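PDB 1EWQ: DNA mismatch repair protein MUTS from Thermus aquaticus, which takes part in DNA mismatch repair, binding mismatched duplex DNA and hydrolysing ATP weakly. Local coordinates for residues P28-L33 against G89-V94; A95-P100 against V108-T113; T113-P118 against Q229-G234. All coordinates share one frame; numbering follows the deposited sequence.

Contact 1 (P28-L33 against G89-V94); sequences PDYLLL and GFRLAV
Leu31 meets Phe90 through one methyl: CD2 lies 3.8 Å from Phe90 CD2, the two side chains slanting past each other. On the same face of the sheet Leu31 CB packs on Leu92 CD2, and the CD1 methyls of Leu33 and Leu92 come within loose range. This face is covered by helices 44-54 and 78-87, with Leu50 against Leu33 and Ala82 and Leu85 against Leu92. The other face carries Leu32 and Ala93, and here Ala93 CB sits 3.8 Å from Tyr30 CB. Strands 31-36 and 92-97 run parallel as neighbouring interior strands of the six-stranded mixed sheet of MutS domain I, the first and fifth strands in chain order lying side by side. Three backbone bonds join them: Leu31 N to Arg91 O (2.8 Å), Ala93 N to Leu31 O, and Leu33 N to Ala93 O (2.9 Å). Before the strands begin, Arg91 sets its CD over one face of the Tyr30 ring, toward the rim, 4.2 Å from the centroid in a CH-pi contact, while its CB lies against Tyr30 CD2. The chain is extended from CG to NE and then turned at its end (chi4 72°), which points NH1 at Asp29, where it donates to Asp29 O at 3.2 Å, on a lone pair but bent to 141°. An alanine in place of Arg91 would remove the CD from over the ring and is likely to leave Asp29 O without this donor. The guanidinium is also held from outside, NE by the hydroxyl of Ser203 and NH2, weakly, by the carbonyl of Leu202.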
loop_
_atom_site.group_PDB
_atom_site.type_symbol
_atom_site.label_atom_id
_atom_site.label_comp_id
_atom_site.label_asym_id
_atom_site.label_seq_id
_atom_site.Cartn_x
_atom_site.Cartn_y
_atom_site.Cartn_z
ATOM N N PRO C 28 -19.101 20.800 -1.356
ATOM C CA PRO C 28 -18.672 20.179 -2.613
ATOM C C PRO C 28 -17.442 19.277 -2.567
ATOM O O PRO C 28 -17.365 18.295 -3.304
ATOM C CB PRO C 28 -18.448 21.385 -3.521
ATOM C CG PRO C 28 -19.489 22.336 -3.049
ATOM C CD PRO C 28 -19.362 22.238 -1.558
ATOM N N ASP C 29 -16.476 19.604 -1.715
ATOM C CA ASP C 29 -15.258 18.807 -1.645
ATOM C C ASP C 29 -15.186 17.858 -0.457
ATOM O O ASP C 29 -14.108 17.384 -0.096
ATOM C CB ASP C 29 -14.041 19.727 -1.641
ATOM C CG ASP C 29 -14.035 20.680 -2.825
ATOM O OD1 ASP C 29 -14.089 20.198 -3.983
ATOM O OD2 ASP C 29 -13.976 21.910 -2.591
ATOM N N TYR C 30 -16.338 17.581 0.142
ATOM C CA TYR C 30 -16.399 16.673 1.281
ATOM C C TYR C 30 -17.384 15.561 0.984
ATOM O O TYR C 30 -18.305 15.740 0.181
ATOM C CB TYR C 30 -16.879 17.398 2.545
ATOM C CG TYR C 30 -15.982 18.511 3.025
ATOM C CD1 TYR C 30 -15.851 19.695 2.299
ATOM C CD2 TYR C 30 -15.259 18.380 4.207
ATOM C CE1 TYR C 30 -15.021 20.716 2.742
ATOM C CE2 TYR C 30 -14.428 19.393 4.655
ATOM C CZ TYR C 30 -14.314 20.554 3.918
ATOM O OH TYR C 30 -13.484 21.550 4.354
ATOM N N LEU C 31 -17.185 14.408 1.612
ATOM C CA LEU C 31 -18.120 13.311 1.445
ATOM C C LEU C 31 -19.053 13.512 2.622
ATOM O O LEU C 31 -18.635 13.414 3.778
ATOM C CB LEU C 31 -17.434 11.949 1.546
ATOM C CG LEU C 31 -18.407 10.778 1.366
ATOM C CD1 LEU C 31 -19.133 10.922 0.034
ATOM C CD2 LEU C 31 -17.662 9.458 1.423
ATOM N N LEU C 32 -20.310 13.817 2.324
ATOM C CA LEU C 32 -21.298 14.065 3.360
ATOM C C LEU C 32 -21.935 12.795 3.914
ATOM O O LEU C 32 -22.443 11.960 3.161
ATOM C CB LEU C 32 -22.378 15.002 2.816
ATOM C CG LEU C 32 -23.340 15.614 3.837
ATOM C CD1 LEU C 32 -23.663 17.035 3.428
ATOM C CD2 LEU C 32 -24.594 14.771 3.949
ATOM N N LEU C 33 -21.880 12.658 5.237
ATOM C CA LEU C 33 -22.457 11.520 5.940
ATOM C C LEU C 33 -23.707 12.067 6.604
ATOM O O LEU C 33 -23.639 12.782 7.603
ATOM C CB LEU C 33 -21.470 10.974 6.976
ATOM C CG LEU C 33 -20.182 10.424 6.342
ATOM C CD1 LEU C 33 -19.230 9.927 7.418
ATOM C CD2 LEU C 33 -20.522 9.294 5.382
ATOM N N GLY C 89 -8.127 9.233 1.486
ATOM C CA GLY C 89 -8.069 10.544 0.859
ATOM C C GLY C 89 -9.355 11.354 0.855
ATOM O O GLY C 89 -9.438 12.368 0.162
ATOM N N PHE C 90 -10.357 10.924 1.618
ATOM C CA PHE C 90 -11.629 11.645 1.688
ATOM C C PHE C 90 -11.623 12.722 2.769
ATOM O O PHE C 90 -10.859 12.652 3.730
ATOM C CB PHE C 90 -12.793 10.710 2.048
ATOM C CG PHE C 90 -13.144 9.696 0.997
ATOM C CD1 PHE C 90 -12.505 8.461 0.960
ATOM C CD2 PHE C 90 -14.149 9.959 0.071
ATOM C CE1 PHE C 90 -12.867 7.505 0.017
ATOM C CE2 PHE C 90 -14.517 9.008 -0.878
ATOM C CZ PHE C 90 -13.879 7.782 -0.906
ATOM N N ARG C 91 -12.489 13.716 2.599
ATOM C CA ARG C 91 -12.695 14.759 3.603
ATOM C C ARG C 91 -14.136 14.436 4.005
ATOM O O ARG C 91 -14.931 14.062 3.152
ATOM C CB ARG C 91 -12.647 16.169 3.005
ATOM C CG ARG C 91 -11.269 16.687 2.603
ATOM C CD ARG C 91 -11.338 18.198 2.395
ATOM N NE ARG C 91 -10.220 18.739 1.633
ATOM C CZ ARG C 91 -10.049 18.566 0.325
ATOM N NH1 ARG C 91 -10.930 17.863 -0.377
ATOM N NH2 ARG C 91 -8.999 19.102 -0.285
ATOM N N LEU C 92 -14.491 14.571 5.276
ATOM C CA LEU C 92 -15.850 14.231 5.679
ATOM C C LEU C 92 -16.660 15.343 6.336
ATOM O O LEU C 92 -16.202 15.999 7.268
ATOM C CB LEU C 92 -15.822 13.033 6.627
ATOM C CG LEU C 92 -14.930 11.857 6.232
ATOM C CD1 LEU C 92 -14.863 10.871 7.384
ATOM C CD2 LEU C 92 -15.460 11.210 4.972
ATOM N N ALA C 93 -17.874 15.541 5.838
ATOM C CA ALA C 93 -18.789 16.528 6.399
ATOM C C ALA C 93 -19.826 15.694 7.144
ATOM O O ALA C 93 -20.549 14.904 6.539
ATOM C CB ALA C 93 -19.448 17.339 5.296
ATOM N N VAL C 94 -19.875 15.859 8.460
ATOM C CA VAL C 94 -20.790 15.103 9.302
ATOM C C VAL C 94 -22.065 15.869 9.599
ATOM O O VAL C 94 -22.042 16.905 10.263
ATOM C CB VAL C 94 -20.113 14.718 10.637
ATOM C CG1 VAL C 94 -21.119 14.067 11.578
ATOM C CG2 VAL C 94 -18.963 13.768 10.362
#

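Contact 2 (A95-P100 against V108-T113). With nucleotides of chain B.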
loop_
_atom_site.group_PDB
_atom_site.type_symbol
_atom_site.label_atom_id
_atom_site.label_comp_id
_atom_site.label_asym_id
_atom_site.label_seq_id
_atom_site.Cartn_x
_atom_site.Cartn_y
_atom_site.Cartn_z
ATOM N N ALA C 95 -23.177 15.354 9.093
ATOM C CA ALA C 95 -24.469 15.972 9.317
ATOM C C ALA C 95 -25.235 15.097 10.297
ATOM O O ALA C 95 -25.558 13.949 9.992
ATOM C CB ALA C 95 -25.223 16.086 8.013
ATOM N N ASP C 96 -25.507 15.630 11.483
ATOM C CA ASP C 96 -26.241 14.880 12.497
ATOM C C ASP C 96 -27.636 15.441 12.726
ATOM O O ASP C 96 -28.008 16.482 12.180
ATOM C CB ASP C 96 -25.497 14.900 13.838
ATOM C CG ASP C 96 -24.136 14.237 13.768
ATOM O OD1 ASP C 96 -24.040 13.141 13.186
ATOM O OD2 ASP C 96 -23.169 14.810 14.313
ATOM N N GLN C 97 -28.405 14.731 13.543
ATOM C CA GLN C 97 -29.741 15.161 13.905
ATOM C C GLN C 97 -29.538 16.032 15.139
ATOM O O GLN C 97 -29.152 15.550 16.200
ATOM C CB GLN C 97 -30.623 13.945 14.206
ATOM C CG GLN C 97 -30.906 13.109 12.962
ATOM C CD GLN C 97 -31.730 11.868 13.237
ATOM O OE1 GLN C 97 -32.207 11.213 12.312
ATOM N NE2 GLN C 97 -31.896 11.532 14.512
ATOM N N VAL C 98 -29.778 17.326 14.970
ATOM C CA VAL C 98 -29.598 18.313 16.030
ATOM C C VAL C 98 -30.808 18.445 16.950
ATOM O O VAL C 98 -30.731 19.047 18.021
ATOM C CB VAL C 98 -29.293 19.688 15.403
ATOM C CG1 VAL C 98 -29.088 20.738 16.484
ATOM C CG2 VAL C 98 -28.060 19.577 14.518
ATOM N N GLU C 99 -31.920 17.858 16.533
ATOM C CA GLU C 99 -33.155 17.937 17.292
ATOM C C GLU C 99 -33.694 16.562 17.657
ATOM O O GLU C 99 -33.912 15.725 16.781
ATOM C CB GLU C 99 -34.178 18.692 16.451
ATOM C CG GLU C 99 -35.563 18.767 17.026
ATOM C CD GLU C 99 -36.486 19.552 16.123
ATOM O OE1 GLU C 99 -36.589 19.192 14.926
ATOM O OE2 GLU C 99 -37.106 20.525 16.611
ATOM N N PRO C 100 -33.913 16.303 18.957
ATOM C CA PRO C 100 -34.439 14.985 19.326
ATOM C C PRO C 100 -35.732 14.720 18.558
ATOM O O PRO C 100 -36.597 15.593 18.461
ATOM C CB PRO C 100 -34.649 15.105 20.837
ATOM C CG PRO C 100 -34.850 16.580 21.048
ATOM C CD PRO C 100 -33.815 17.180 20.134
ATOM N N VAL C 108 -36.782 15.864 11.094
ATOM C CA VAL C 108 -35.818 16.152 12.154
ATOM C C VAL C 108 -34.775 17.167 11.685
ATOM O O VAL C 108 -34.362 17.154 10.523
ATOM C CB VAL C 108 -35.087 14.868 12.618
ATOM C CG1 VAL C 108 -34.048 15.209 13.677
ATOM C CG2 VAL C 108 -36.091 13.870 13.171
ATOM N N ARG C 109 -34.367 18.052 12.592
ATOM C CA ARG C 109 -33.367 19.070 12.275
ATOM C C ARG C 109 -32.012 18.417 12.010
ATOM O O ARG C 109 -31.473 17.717 12.870
ATOM C CB ARG C 109 -33.208 20.067 13.435
ATOM C CG ARG C 109 -34.454 20.881 13.797
ATOM C CD ARG C 109 -34.178 21.780 15.011
ATOM N NE ARG C 109 -35.381 22.430 15.530
ATOM C CZ ARG C 109 -35.431 23.105 16.678
ATOM N NH1 ARG C 109 -34.340 23.218 17.425
ATOM N NH2 ARG C 109 -36.567 23.668 17.080
ATOM N N ARG C 110 -31.465 18.646 10.819
ATOM C CA ARG C 110 -30.163 18.094 10.465
ATOM C C ARG C 110 -29.250 19.161 9.883
ATOM O O ARG C 110 -29.630 19.908 8.976
ATOM C CB ARG C 110 -30.321 16.932 9.486
ATOM C CG ARG C 110 -31.046 15.778 10.126
ATOM C CD ARG C 110 -31.306 14.614 9.195
ATOM N NE ARG C 110 -32.280 13.726 9.815
ATOM C CZ ARG C 110 -32.739 12.606 9.275
ATOM N NH1 ARG C 110 -32.307 12.218 8.084
ATOM N NH2 ARG C 110 -33.633 11.877 9.927
ATOM N N GLU C 111 -28.040 19.223 10.430
ATOM C CA GLU C 111 -27.042 20.186 10.000
ATOM C C GLU C 111 -25.670 19.534 10.117
ATOM O O GLU C 111 -25.508 18.510 10.779
ATOM C CB GLU C 111 -27.081 21.421 10.905
ATOM C CG GLU C 111 -28.480 21.914 11.242
ATOM C CD GLU C 111 -28.479 22.938 12.362
ATOM O OE1 GLU C 111 -27.978 22.619 13.462
ATOM O OE2 GLU C 111 -28.984 24.060 12.145
ATOM N N VAL C 112 -24.683 20.142 9.474
ATOM C CA VAL C 112 -23.325 19.638 9.532
ATOM C C VAL C 112 -22.731 20.087 10.863
ATOM O O VAL C 112 -22.596 21.276 11.120
ATOM C CB VAL C 112 -22.485 20.192 8.368
ATOM C CG1 VAL C 112 -21.053 19.685 8.471
ATOM C CG2 VAL C 112 -23.104 19.769 7.042
ATOM N N THR C 113 -22.391 19.126 11.713
ATOM C CA THR C 113 -21.829 19.417 13.029
ATOM C C THR C 113 -20.316 19.605 13.025
ATOM O O THR C 113 -19.771 20.323 13.862
ATOM C CB THR C 113 -22.211 18.296 14.034
ATOM O OG1 THR C 113 -23.535 18.539 14.518
ATOM C CG2 THR C 113 -21.234 18.234 15.220
ATOM P P DC B 14 -37.650 12.034 10.225
ATOM O OP1 DC B 14 -36.957 13.302 9.876
ATOM O OP2 DC B 14 -38.804 12.062 11.163
ATOM O "O5'" DC B 14 -38.076 11.344 8.853
ATOM C "C5'" DC B 14 -37.080 11.009 7.888
ATOM C "C4'" DC B 14 -37.691 10.274 6.720
ATOM O "O4'" DC B 14 -38.266 9.019 7.162
ATOM C "C3'" DC B 14 -38.810 11.024 5.999
ATOM O "O3'" DC B 14 -38.674 10.814 4.589
ATOM C "C2'" DC B 14 -40.071 10.361 6.526
ATOM C "C1'" DC B 14 -39.611 8.923 6.716
ATOM N N1 DC B 14 -40.373 8.119 7.700
ATOM C C2 DC B 14 -40.995 6.929 7.271
ATOM O O2 DC B 14 -40.923 6.607 6.072
ATOM N N3 DC B 14 -41.659 6.167 8.171
ATOM C C4 DC B 14 -41.725 6.550 9.447
ATOM N N4 DC B 14 -42.373 5.755 10.304
ATOM C C5 DC B 14 -41.127 7.765 9.905
ATOM C C6 DC B 14 -40.466 8.510 9.007
ATOM P P DG B 13 -34.758 8.613 15.571
ATOM O OP1 DG B 13 -33.606 9.408 16.081
ATOM O OP2 DG B 13 -35.971 8.432 16.419
ATOM O "O5'" DG B 13 -35.202 9.206 14.167
ATOM C "C5'" DG B 13 -35.676 8.310 13.184
ATOM C "C4'" DG B 13 -35.810 8.989 11.847
ATOM O "O4'" DG B 13 -36.229 7.950 10.937
ATOM C "C3'" DG B 13 -36.894 10.058 11.784
ATOM O "O3'" DG B 13 -36.541 11.026 10.798
ATOM C "C2'" DG B 13 -38.142 9.273 11.417
ATOM C "C1'" DG B 13 -37.614 8.069 10.635
ATOM N N9 DG B 13 -38.254 6.802 10.993
ATOM C C8 DG B 13 -38.761 6.449 12.221
ATOM N N7 DG B 13 -39.291 5.256 12.234
ATOM C C5 DG B 13 -39.124 4.789 10.938
ATOM C C6 DG B 13 -39.506 3.553 10.344
ATOM O O6 DG B 13 -40.104 2.601 10.862
ATOM N N1 DG B 13 -39.128 3.492 9.009
ATOM C C2 DG B 13 -38.476 4.490 8.325
ATOM N N2 DG B 13 -38.198 4.253 7.035
ATOM N N3 DG B 13 -38.122 5.642 8.863
ATOM C C4 DG B 13 -38.474 5.725 10.161
#
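Glu99 and Arg109 bury the most surface here and cross at about a right angle. Glu99 CG stands anti to the backbone N (chi1 175°) and the chain runs on extended, taking the carboxylate over one face of the Arg109 guanidinium, where OE2 forms a salt bridge to NE at 2.8 Å. OE1 takes a weak bond from Arg109 N, and Arg109 O receives Val98 N at 2.7 Å, closing the antiparallel pairing of strands 92-97 and 110-116 begun by the two bonds between Asp96 and Glu111. Val98, next in buried surface, sets its CG2 methyl against Glu111 OE1. On the other face of this edge hairpin of domain I, Gln97 and Arg110 lie side by side, pointing the same way, toward the DNA. Gln97 NE2 donates to OP1 of DG13 of chain B at 3.1 Å, while its OE1 accepts from Gly37 N. Val108 N meets OP1 of DC14 of chain B at 2.8 Å, almost straight (173°), and Arg110 NH2 comes 3.2 Å from O3' of DG13 of chain B. These approaches meet sugar-phosphate oxygens, not bases, consistent with sequence-independent binding here, and the positive Arg110 probably favours the phosphates electrostatically.

Contact 3 (T113-P118 against Q229-G234)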
loop_
_atom_site.group_PDB
_atom_site.type_symbol
_atom_site.label_atom_id
_atom_site.label_comp_id
_atom_site.label_asym_id
_atom_site.label_seq_id
_atom_site.Cartn_x
_atom_site.Cartn_y
_atom_site.Cartn_z
ATOM N N THR C 113 -22.391 19.126 11.713
ATOM C CA THR C 113 -21.829 19.417 13.029
ATOM C C THR C 113 -20.316 19.605 13.025
ATOM O O THR C 113 -19.771 20.323 13.862
ATOM C CB THR C 113 -22.211 18.296 14.034
ATOM O OG1 THR C 113 -23.535 18.539 14.518
ATOM C CG2 THR C 113 -21.234 18.234 15.220
ATOM N N GLN C 114 -19.637 18.971 12.081
ATOM C CA GLN C 114 -18.191 19.079 12.016
ATOM C C GLN C 114 -17.648 18.475 10.745
ATOM O O GLN C 114 -18.291 17.639 10.114
ATOM C CB GLN C 114 -17.560 18.362 13.204
ATOM C CG GLN C 114 -18.100 16.965 13.407
ATOM C CD GLN C 114 -17.245 16.143 14.337
ATOM O OE1 GLN C 114 -17.636 15.050 14.757
ATOM N NE2 GLN C 114 -16.064 16.657 14.661
ATOM N N LEU C 115 -16.451 18.909 10.381
ATOM C CA LEU C 115 -15.786 18.409 9.201
ATOM C C LEU C 115 -14.593 17.603 9.691
ATOM O O LEU C 115 -13.984 17.947 10.708
ATOM C CB LEU C 115 -15.308 19.577 8.337
ATOM C CG LEU C 115 -16.392 20.574 7.906
ATOM C CD1 LEU C 115 -15.768 21.668 7.049
ATOM C CD2 LEU C 115 -17.478 19.851 7.124
ATOM N N LEU C 116 -14.278 16.519 8.997
ATOM C CA LEU C 116 -13.132 15.700 9.373
ATOM C C LEU C 116 -12.130 15.724 8.240
ATOM O O LEU C 116 -12.374 15.166 7.177
ATOM C CB LEU C 116 -13.546 14.257 9.661
ATOM C CG LEU C 116 -14.517 14.021 10.821
ATOM C CD1 LEU C 116 -14.672 12.523 11.048
ATOM C CD2 LEU C 116 -14.005 14.674 12.077
ATOM N N THR C 117 -11.014 16.403 8.468
ATOM C CA THR C 117 -9.965 16.497 7.475
ATOM C C THR C 117 -8.673 16.109 8.180
ATOM O O THR C 117 -8.509 16.354 9.362
ATOM C CB THR C 117 -9.885 17.917 6.876
ATOM O OG1 THR C 117 -9.311 18.823 7.823
ATOM C CG2 THR C 117 -11.291 18.391 6.496
ATOM N N PRO C 118 -7.738 15.503 7.454
ATOM C CA PRO C 118 -6.465 15.066 8.034
ATOM C C PRO C 118 -5.777 16.027 8.998
ATOM O O PRO C 118 -5.322 15.609 10.061
ATOM C CB PRO C 118 -5.618 14.727 6.804
ATOM C CG PRO C 118 -6.183 15.619 5.743
ATOM C CD PRO C 118 -7.668 15.534 5.983
ATOM N N GLN C 229 -11.911 26.648 12.290
ATOM C CA GLN C 229 -13.134 27.003 13.002
ATOM C C GLN C 229 -14.318 26.374 12.281
ATOM O O GLN C 229 -15.306 25.981 12.896
ATOM C CB GLN C 229 -13.266 28.529 13.098
ATOM C CG GLN C 229 -12.079 29.126 13.865
ATOM C CD GLN C 229 -12.152 30.630 14.102
ATOM O OE1 GLN C 229 -12.454 31.415 13.196
ATOM N NE2 GLN C 229 -11.839 31.036 15.332
ATOM N N ARG C 230 -14.193 26.253 10.969
ATOM C CA ARG C 230 -15.227 25.642 10.155
ATOM C C ARG C 230 -15.294 24.153 10.492
ATOM O O ARG C 230 -16.354 23.638 10.843
ATOM C CB ARG C 230 -14.886 25.823 8.677
ATOM C CG ARG C 230 -16.009 25.527 7.691
ATOM C CD ARG C 230 -15.496 25.726 6.264
ATOM N NE ARG C 230 -14.638 26.910 6.200
ATOM C CZ ARG C 230 -13.925 27.297 5.143
ATOM N NH1 ARG C 230 -13.949 26.603 4.007
ATOM N NH2 ARG C 230 -13.164 28.381 5.238
ATOM N N THR C 231 -14.156 23.467 10.400
ATOM C CA THR C 231 -14.114 22.035 10.681
ATOM C C THR C 231 -14.524 21.728 12.114
ATOM O O THR C 231 -15.334 20.834 12.359
ATOM C CB THR C 231 -12.701 21.425 10.430
ATOM O OG1 THR C 231 -11.762 21.952 11.377
ATOM C CG2 THR C 231 -12.221 21.741 9.023
ATOM N N GLN C 232 -13.974 22.481 13.059
ATOM C CA GLN C 232 -14.279 22.266 14.470
ATOM C C GLN C 232 -15.748 22.543 14.767
ATOM O O GLN C 232 -16.287 22.075 15.768
ATOM C CB GLN C 232 -13.388 23.158 15.339
ATOM C CG GLN C 232 -13.152 22.649 16.759
ATOM C CD GLN C 232 -14.369 22.792 17.654
ATOM O OE1 GLN C 232 -14.931 23.882 17.786
ATOM N NE2 GLN C 232 -14.777 21.692 18.282
ATOM N N GLY C 233 -16.400 23.291 13.884
ATOM C CA GLY C 233 -17.798 23.614 14.094
ATOM C C GLY C 233 -18.002 24.622 15.210
ATOM O O GLY C 233 -19.072 24.668 15.816
ATOM N N GLY C 234 -16.980 25.431 15.484
ATOM C CA GLY C 234 -17.090 26.434 16.533
ATOM C C GLY C 234 -15.778 27.109 16.909
ATOM O O GLY C 234 -14.770 26.959 16.220
HETATM O O HOH W 1 -13.949 18.489 13.405
#
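Leu115 N donates to Thr231 O at 3.0 Å, in the carbonyl plane on a lone pair and nearly straight (168°), so the edge strand 110-116 is tied by its backbone to the last turn of helix 215-232. A water lies 2.9 Å from Thr231 O and 2.8 Å from Leu115 O, bridging the two main chains beside the direct bond. Leu115 supplies most of the apolar contact from the strand. Its CB rests 3.6 Å from Thr231 CA, and its CD1 reaches 3.9 Å to Arg230 CG, touching the aliphatic start of that arginine at a slant. Thr231 answers with its methyl. With OG1 turned between the backbone N and the carbonyl carbon (chi1 67°), CG2 is left to face Leu115 CB at 3.8 Å. The threonine hydroxyl is used within its own helix, bonded to Ala228 O one turn earlier. Thr117 comes in more loosely, its OG1 4.3 Å from Thr231 CG2, and spends that hydroxyl on Thr120 and Glu177. At the other end Gln114 CB comes 3.4 Å from Thr231 O, and Gly233 CA approaches Thr113 O. Gly233 ends the helix in a Schellman motif with positive phi; a side chain on it would run into that carbonyl oxygen. This is a joint between parts of the chain: strand 110-116 belongs to domain I, whereas helix 215-232 lies in the chain between strands 201-203 and 242-243, the outer strands of a separate mixed sheet; strand 201-203 brings Met201 against Thr117 and Pro118. Strand 92-97 flanks Leu115 through Ala93, helix 78-87 packs on Leu116 through Phe78 and Ala82, and Arg343 bonds to Gln232 O beyond the helix end.

In the fold
Contacts 1 and 2 are successive steps across one sheet: strand 92-97 pairs with 31-36 in contact 1 and with 110-116 in contact 2, their centres about 16 Å apart. Val94 O to Thr113 N, at 2.7 Å, and Leu33 O to Ala95 N, at 3.0 Å, probably join them as hydrogen bonds. Contact 3 continues along strand 110-116, sharing Thr113 with contact 2, and lies about 11 Å from contact 1 between centres; Leu92 O to Leu116 N (2.6 Å) is a probable bond between those two, besides that to Thr113. The DNA is met at contact 2, while the nearest atoms of contacts 1 and 3 stay about 10 and 14 Å from it. All three lie away from the predicted ATP site.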